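Local coordinates for uncharacterized protein, DUF633, LMOf2365_1472 (Listeria monocytogenes str. 4b F2365, PDB 3GNL) that is uncharacterized but probably methylates N1 of an adenine in tRNA, using a Rossmann-like methyltransferase fold, at residues G117-A129 and K154-K166. Sequence-based numbering, arbitrary orientation. Where two conformers were deposited one is given.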
ATOM      1  N   GLY A 117      -8.931  -6.978 -16.587  1.00 31.37           N
ATOM      2  CA  GLY A 117      -8.045  -6.282 -17.481  1.00 32.13           C
ATOM      3  C   GLY A 117      -6.933  -5.436 -16.883  1.00 30.73           C
ATOM      4  O   GLY A 117      -6.009  -5.046 -17.594  1.00 30.77           O
ATOM      5  N   VAL A 118      -6.997  -5.198 -15.559  1.00 29.98           N
ATOM      6  CA  VAL A 118      -5.945  -4.438 -14.855  1.00 29.21           C
ATOM      7  C   VAL A 118      -4.654  -5.262 -14.747  1.00 27.78           C
ATOM      8  O   VAL A 118      -4.715  -6.459 -14.391  1.00 29.55           O
ATOM      9  CB  VAL A 118      -6.430  -3.996 -13.448  1.00 28.18           C
ATOM     10  CG1 VAL A 118      -5.310  -3.291 -12.699  1.00 26.31           C
ATOM     11  CG2 VAL A 118      -7.640  -3.076 -13.572  1.00 27.23           C
ATOM     12  N   THR A 119      -3.511  -4.652 -15.044  1.00 26.27           N
ATOM     13  CA  THR A 119      -2.229  -5.382 -15.055  1.00 27.51           C
ATOM     14  C   THR A 119      -1.202  -4.921 -13.986  1.00 26.30           C
ATOM     15  O   THR A 119      -0.075  -5.449 -13.885  1.00 26.27           O
ATOM     16  CB  THR A 119      -1.561  -5.338 -16.447  1.00 29.50           C
ATOM     17  OG1 THR A 119      -1.480  -3.979 -16.908  1.00 29.13           O
ATOM     18  CG2 THR A 119      -2.367  -6.161 -17.478  1.00 30.42           C
ATOM     19  N   LYS A 120      -1.572  -3.894 -13.221  1.00 24.13           N
ATOM     20  CA  LYS A 120      -0.647  -3.378 -12.212  1.00 23.28           C
ATOM     21  C   LYS A 120      -1.433  -2.762 -11.080  1.00 23.80           C
ATOM     22  O   LYS A 120      -2.390  -2.010 -11.308  1.00 23.03           O
ATOM     23  CB  LYS A 120       0.347  -2.400 -12.815  1.00 23.44           C
ATOM     24  CG  LYS A 120       1.418  -1.843 -11.839  1.00 24.13           C
ATOM     25  CD  LYS A 120       2.686  -1.286 -12.494  1.00 26.84           C
ATOM     26  CE  LYS A 120       2.356  -0.200 -13.523  1.00 27.22           C
ATOM     27  NZ  LYS A 120       3.653   0.207 -14.074  1.00 28.13           N
ATOM     28  N   LEU A 121      -1.069  -3.105  -9.834  1.00 22.24           N
ATOM     29  CA  LEU A 121      -1.604  -2.402  -8.655  1.00 21.99           C
ATOM     30  C   LEU A 121      -0.410  -1.793  -7.964  1.00 20.56           C
ATOM     31  O   LEU A 121       0.638  -2.428  -7.814  1.00 21.42           O
ATOM     32  CB  LEU A 121      -2.317  -3.338  -7.649  1.00 21.94           C
ATOM     33  CG  LEU A 121      -3.445  -4.221  -8.153  1.00 22.03           C
ATOM     34  CD1 LEU A 121      -3.910  -5.278  -7.107  1.00 22.66           C
ATOM     35  CD2 LEU A 121      -4.609  -3.335  -8.568  1.00 25.96           C
ATOM     36  N   ILE A 122      -0.569  -0.542  -7.542  1.00 18.86           N
ATOM     37  CA  ILE A 122       0.453   0.120  -6.723  1.00 19.64           C
ATOM     38  C   ILE A 122      -0.224   0.505  -5.399  1.00 19.40           C
ATOM     39  O   ILE A 122      -1.172   1.349  -5.373  1.00 19.82           O
ATOM     40  CB  ILE A 122       0.986   1.384  -7.372  1.00 19.70           C
ATOM     41  CG1 ILE A 122       1.598   1.052  -8.747  1.00 20.88           C
ATOM     42  CG2 ILE A 122       2.043   1.994  -6.469  1.00 21.36           C
ATOM     43  CD1 ILE A 122       1.750   2.294  -9.677  1.00 19.35           C
ATOM     44  N   LEU A 123       0.160  -0.177  -4.309  1.00 19.22           N
ATOM     45  CA  LEU A 123      -0.622  -0.022  -3.061  1.00 18.64           C
ATOM     46  C   LEU A 123       0.313   0.537  -1.997  1.00 18.99           C
ATOM     47  O   LEU A 123       1.485   0.143  -1.901  1.00 18.99           O
ATOM     48  CB  LEU A 123      -1.171  -1.388  -2.603  1.00 18.71           C
ATOM     49  CG  LEU A 123      -1.921  -2.173  -3.655  1.00 19.06           C
ATOM     50  CD1 LEU A 123      -2.378  -3.494  -2.992  1.00 20.89           C
ATOM     51  CD2 LEU A 123      -3.098  -1.358  -4.224  1.00 19.95           C
ATOM     52  N   GLN A 124      -0.211   1.478  -1.205  1.00 18.30           N
ATOM     53  CA  GLN A 124       0.605   2.077  -0.157  1.00 19.78           C
ATOM     54  C   GLN A 124      -0.245   2.082   1.110  1.00 18.01           C
ATOM     55  O   GLN A 124      -0.936   3.040   1.374  1.00 18.60           O
ATOM     56  CB  GLN A 124       1.088   3.462  -0.572  1.00 20.57           C
ATOM     57  CG  GLN A 124       2.066   4.100   0.458  1.00 21.01           C
ATOM     58  CD  GLN A 124       1.319   4.839   1.540  1.00 24.24           C
ATOM     59  OE1 GLN A 124       0.557   5.737   1.236  1.00 23.48           O
ATOM     60  NE2 GLN A 124       1.502   4.427   2.805  1.00 28.14           N
ATOM     61  N   PRO A 125      -0.164   0.997   1.893  1.00 19.28           N
ATOM     62  CA  PRO A 125      -0.950   0.921   3.143  1.00 19.06           C
ATOM     63  C   PRO A 125      -0.237   1.600   4.314  1.00 20.96           C
ATOM     64  O   PRO A 125       0.985   1.504   4.439  1.00 25.08           O
ATOM     65  CB  PRO A 125      -1.039  -0.569   3.408  1.00 19.69           C
ATOM     66  CG  PRO A 125       0.298  -1.120   2.865  1.00 20.18           C
ATOM     67  CD  PRO A 125       0.563  -0.245   1.621  1.00 19.19           C
ATOM     68  N   ASN A 126      -1.018   2.280   5.132  1.00 20.43           N
ATOM     69  CA  ASN A 126      -0.503   3.030   6.286  0.70 22.40           C
ATOM     70  C   ASN A 126      -0.397   2.141   7.531  1.00 23.79           C
ATOM     71  O   ASN A 126       0.151   2.567   8.532  1.00 25.52           O
ATOM     72  CB  ASN A 126      -1.421   4.201   6.589  0.70 24.39           C
ATOM     73  CG  ASN A 126      -1.247   5.352   5.608  0.70 24.11           C
ATOM     74  OD1 ASN A 126      -0.293   5.398   4.822  0.70 26.81           O
ATOM     75  ND2 ASN A 126      -2.164   6.270   5.648  0.70 25.19           N
ATOM     76  N   ILE A 127      -0.979   0.946   7.473  1.00 21.91           N
ATOM     77  CA  ILE A 127      -0.994  -0.020   8.599  1.00 22.78           C
ATOM     78  C   ILE A 127      -1.264  -1.373   7.988  1.00 23.40           C
ATOM     79  O   ILE A 127      -1.894  -1.457   6.912  1.00 22.70           O
ATOM     80  CB  ILE A 127      -2.110   0.366   9.680  1.00 24.90           C
ATOM     81  CG1 ILE A 127      -2.049  -0.491  10.964  1.00 27.28           C
ATOM     82  CG2 ILE A 127      -3.509   0.323   9.116  1.00 27.77           C
ATOM     83  CD1 ILE A 127      -3.077   0.014  12.079  1.00 27.51           C
ATOM     84  N   ALA A 128      -0.824  -2.429   8.666  1.00 21.86           N
ATOM     85  CA  ALA A 128      -1.175  -3.800   8.284  1.00 22.46           C
ATOM     86  C   ALA A 128      -0.908  -4.123   6.782  1.00 19.91           C
ATOM     87  O   ALA A 128      -1.797  -4.689   6.099  1.00 20.39           O
ATOM     88  CB  ALA A 128      -2.626  -4.080   8.657  1.00 22.92           C
ATOM     89  N   ALA A 129       0.289  -3.779   6.340  1.00 20.72           N
ATOM     90  CA  ALA A 129       0.723  -4.095   4.970  1.00 20.59           C
ATOM     91  C   ALA A 129       0.585  -5.610   4.727  1.00 22.00           C
ATOM     92  O   ALA A 129       0.212  -6.047   3.630  1.00 20.55           O
ATOM     93  CB  ALA A 129       2.163  -3.646   4.745  1.00 21.00           C
ATOM     94  N   LYS A 154       7.733   9.146   9.752  1.00 33.47           N
ATOM     95  CA  LYS A 154       6.820   8.007   9.655  1.00 31.67           C
ATOM     96  C   LYS A 154       7.391   7.084   8.593  1.00 28.32           C
ATOM     97  O   LYS A 154       7.922   7.567   7.592  1.00 27.09           O
ATOM     98  CB  LYS A 154       5.407   8.458   9.270  1.00 33.33           C
ATOM     99  CG  LYS A 154       4.519   8.790  10.465  1.00 37.24           C
ATOM    100  CD  LYS A 154       3.282   9.580  10.025  1.00 39.35           C
ATOM    101  CE  LYS A 154       3.660  11.012   9.601  1.00 41.58           C
ATOM    102  NZ  LYS A 154       2.547  11.713   8.888  1.00 42.94           N
ATOM    103  N   VAL A 155       7.302   5.777   8.815  1.00 26.16           N
ATOM    104  CA  VAL A 155       7.802   4.811   7.801  1.00 25.27           C
ATOM    105  C   VAL A 155       6.633   4.339   6.923  1.00 25.66           C
ATOM    106  O   VAL A 155       5.613   3.918   7.447  1.00 26.23           O
ATOM    107  CB  VAL A 155       8.562   3.617   8.448  1.00 25.72           C
ATOM    108  CG1 VAL A 155       9.075   2.632   7.380  1.00 26.28           C
ATOM    109  CG2 VAL A 155       9.758   4.131   9.179  1.00 27.84           C
ATOM    110  N   TYR A 156       6.805   4.362   5.593  1.00 22.85           N
ATOM    111  CA  TYR A 156       5.761   3.954   4.672  1.00 22.20           C
ATOM    112  C   TYR A 156       6.292   2.852   3.777  1.00 20.80           C
ATOM    113  O   TYR A 156       7.400   2.938   3.241  1.00 21.76           O
ATOM    114  CB  TYR A 156       5.374   5.110   3.745  1.00 22.31           C
ATOM    115  CG  TYR A 156       4.807   6.292   4.457  1.00 25.53           C
ATOM    116  CD1 TYR A 156       3.492   6.268   4.903  1.00 26.43           C
ATOM    117  CD2 TYR A 156       5.598   7.413   4.711  1.00 26.92           C
ATOM    118  CE1 TYR A 156       2.943   7.357   5.616  1.00 28.70           C
ATOM    119  CE2 TYR A 156       5.066   8.532   5.427  1.00 29.17           C
ATOM    120  CZ  TYR A 156       3.739   8.475   5.854  1.00 28.26           C
ATOM    121  OH  TYR A 156       3.172   9.548   6.560  1.00 29.82           O
ATOM    122  N   GLU A 157       5.453   1.867   3.538  1.00 20.97           N
ATOM    123  CA  GLU A 157       5.747   0.779   2.597  1.00 20.93           C
ATOM    124  C   GLU A 157       4.870   0.915   1.362  1.00 20.91           C
ATOM    125  O   GLU A 157       3.691   1.315   1.459  1.00 19.65           O
ATOM    126  CB  GLU A 157       5.481  -0.582   3.250  1.00 23.16           C
ATOM    127  CG  GLU A 157       6.439  -0.961   4.407  1.00 25.81           C
ATOM    128  CD  GLU A 157       5.777  -1.938   5.358  1.00 29.89           C
ATOM    129  OE1 GLU A 157       4.739  -1.588   6.007  1.00 33.41           O
ATOM    130  OE2 GLU A 157       6.290  -3.043   5.465  1.00 29.16           O
ATOM    131  N   ILE A 158       5.466   0.573   0.216  1.00 19.65           N
ATOM    132  CA  ILE A 158       4.760   0.596  -1.100  1.00 19.10           C
ATOM    133  C   ILE A 158       4.986  -0.774  -1.723  1.00 19.84           C
ATOM    134  O   ILE A 158       6.060  -1.365  -1.588  1.00 20.20           O
ATOM    135  CB  ILE A 158       5.344   1.694  -2.014  1.00 20.25           C
ATOM    136  CG1 ILE A 158       5.114   3.064  -1.334  1.00 22.27           C
ATOM    137  CG2 ILE A 158       4.693   1.647  -3.438  1.00 19.70           C
ATOM    138  CD1 ILE A 158       5.944   4.139  -1.915  1.00 22.58           C
HETATM  139  N   MSE A 159       3.959  -1.316  -2.354  1.00 18.79           N
HETATM  140  CA  MSE A 159       4.125  -2.593  -3.044  1.00 19.86           C
HETATM  141  C   MSE A 159       3.486  -2.490  -4.428  1.00 20.05           C
HETATM  142  O   MSE A 159       2.452  -1.851  -4.605  1.00 18.88           O
HETATM  143  CB  MSE A 159       3.505  -3.749  -2.251  1.00 22.73           C
HETATM  144  CG  MSE A 159       2.024  -3.752  -2.114  1.00 25.08           C
HETATM  145 SE   MSE A 159       1.494  -5.356  -1.047  1.00 29.18          SE
HETATM  146  CE  MSE A 159       1.971  -4.617   0.688  1.00 19.19           C
ATOM    147  N   VAL A 160       4.103  -3.164  -5.390  1.00 19.95           N
ATOM    148  CA  VAL A 160       3.577  -3.143  -6.757  1.00 21.79           C
ATOM    149  C   VAL A 160       3.287  -4.563  -7.120  1.00 22.23           C
ATOM    150  O   VAL A 160       4.126  -5.441  -6.841  1.00 22.29           O
ATOM    151  CB  VAL A 160       4.605  -2.561  -7.701  1.00 22.52           C
ATOM    152  CG1 VAL A 160       4.025  -2.523  -9.143  1.00 22.94           C
ATOM    153  CG2 VAL A 160       5.052  -1.156  -7.217  1.00 23.93           C
ATOM    154  N   LEU A 161       2.097  -4.811  -7.656  1.00 20.49           N
ATOM    155  CA  LEU A 161       1.663  -6.184  -7.946  1.00 22.77           C
ATOM    156  C   LEU A 161       1.262  -6.344  -9.390  1.00 23.62           C
ATOM    157  O   LEU A 161       0.861  -5.373 -10.033  1.00 26.51           O
ATOM    158  CB  LEU A 161       0.467  -6.563  -7.082  1.00 24.49           C
ATOM    159  CG  LEU A 161       0.775  -6.523  -5.568  1.00 25.21           C
ATOM    160  CD1 LEU A 161       0.396  -5.167  -5.082  1.00 25.20           C
ATOM    161  CD2 LEU A 161       0.032  -7.542  -4.790  1.00 26.78           C
ATOM    162  N   ALA A 162       1.231  -7.587  -9.865  1.00 25.51           N
ATOM    163  CA  ALA A 162       0.756  -7.884 -11.231  1.00 26.44           C
ATOM    164  C   ALA A 162       0.041  -9.241 -11.168  1.00 27.68           C
ATOM    165  O   ALA A 162       0.418 -10.092 -10.347  1.00 27.60           O
ATOM    166  CB  ALA A 162       1.916  -7.930 -12.183  1.00 26.77           C
ATOM    167  N   PRO A 163      -0.958  -9.491 -12.041  1.00 27.56           N
ATOM    168  CA  PRO A 163      -1.592 -10.812 -12.055  1.00 27.97           C
ATOM    169  C   PRO A 163      -0.601 -11.919 -12.411  1.00 26.69           C
ATOM    170  O   PRO A 163       0.338 -11.714 -13.186  1.00 28.40           O
ATOM    171  CB  PRO A 163      -2.659 -10.701 -13.162  1.00 27.63           C
ATOM    172  CG  PRO A 163      -2.762  -9.307 -13.472  1.00 27.91           C
ATOM    173  CD  PRO A 163      -1.450  -8.648 -13.158  1.00 28.61           C
ATOM    174  N   SER A 164      -0.794 -13.077 -11.803  1.00 26.74           N
ATOM    175  CA  SER A 164       0.003 -14.250 -12.070  1.00 27.14           C
ATOM    176  C   SER A 164      -0.934 -15.413 -12.436  1.00 27.99           C
ATOM    177  O   SER A 164      -1.916 -15.678 -11.745  1.00 28.37           O
ATOM    178  CB  SER A 164       0.838 -14.620 -10.827  1.00 27.02           C
ATOM    179  OG  SER A 164       1.654 -15.752 -11.097  1.00 28.08           O
ATOM    180  N   GLU A 165      -0.655 -16.102 -13.546  1.00 28.73           N
ATOM    181  CA  GLU A 165      -1.444 -17.313 -13.812  1.00 29.56           C
ATOM    182  C   GLU A 165      -1.004 -18.518 -12.982  1.00 30.76           C
ATOM    183  O   GLU A 165      -1.775 -19.453 -12.788  1.00 33.04           O
ATOM    184  CB  GLU A 165      -1.549 -17.635 -15.320  1.00 32.21           C
ATOM    185  CG  GLU A 165      -0.269 -17.729 -16.126  1.00 32.85           C
ATOM    186  CD  GLU A 165      -0.548 -18.397 -17.497  1.00 31.61           C
ATOM    187  OE1 GLU A 165      -0.361 -17.734 -18.536  1.00 28.01           O
ATOM    188  OE2 GLU A 165      -0.989 -19.569 -17.472  1.00 34.08           O
ATOM    189  N   LYS A 166       0.222 -18.459 -12.472  1.00 29.33           N
ATOM    190  CA  LYS A 166       0.822 -19.484 -11.620  1.00 29.89           C
ATOM    191  C   LYS A 166       0.463 -19.170 -10.157  1.00 28.96           C
ATOM    192  O   LYS A 166       0.307 -17.982  -9.821  1.00 26.77           O
ATOM    193  CB  LYS A 166       2.341 -19.469 -11.813  1.00 31.77           C
ATOM    194  CG  LYS A 166       2.783 -20.168 -13.108  1.00 37.10           C
ATOM    195  CD  LYS A 166       4.205 -19.801 -13.578  1.00 39.59           C
ATOM    196  CE  LYS A 166       5.333 -19.989 -12.543  1.00 41.58           C
ATOM    197  NZ  LYS A 166       5.525 -21.385 -11.963  1.00 42.42           N
TER
HETATM  198  O   HOH W   1       3.263   1.288   5.520  1.00 32.71           O
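L121 pairs with L161 and L123 with M159 as strands 120-125 and 154-163 run antiparallel, each pair closed by two backbone hydrogen bonds, the straightest from L123 N to M159 O (2.9 Å, 173°). On the face carrying L121, L123, M159 and L161, branched leucines suit a buried layer: CD1 of L123 meets CD1 of L161 at 3.9 Å, the two side chains crossing at about a right angle. Selenomethionine M159, unbranched, bends at chi3 (78°) and brings CE within 3.7 Å of A129 O. On the opposite face beta-branched I122 and I158 lie side by side with their CG2 atoms 4.0 Å apart, and helix 10-16 packs on both. Beyond the pairing, a bend at chi2 (-87°) folds Q124 toward Y156, its amide plane nearly perpendicular to the ring; NE2 approaches CD1 obliquely at 3.4 Å, while OE1 accepts from R11. P125, lacking an N-H, cannot donate to E157 O, and a water bound to E157 N lies close to P125 O. Strand 154-163 thus enters the sheet antiparallel between 120-125 and 141-151, as in Rossmann-like methyltransferases: four backbone bonds hold the centre, apolar packing covers both faces, and proline leaves buried E157 O without a donor.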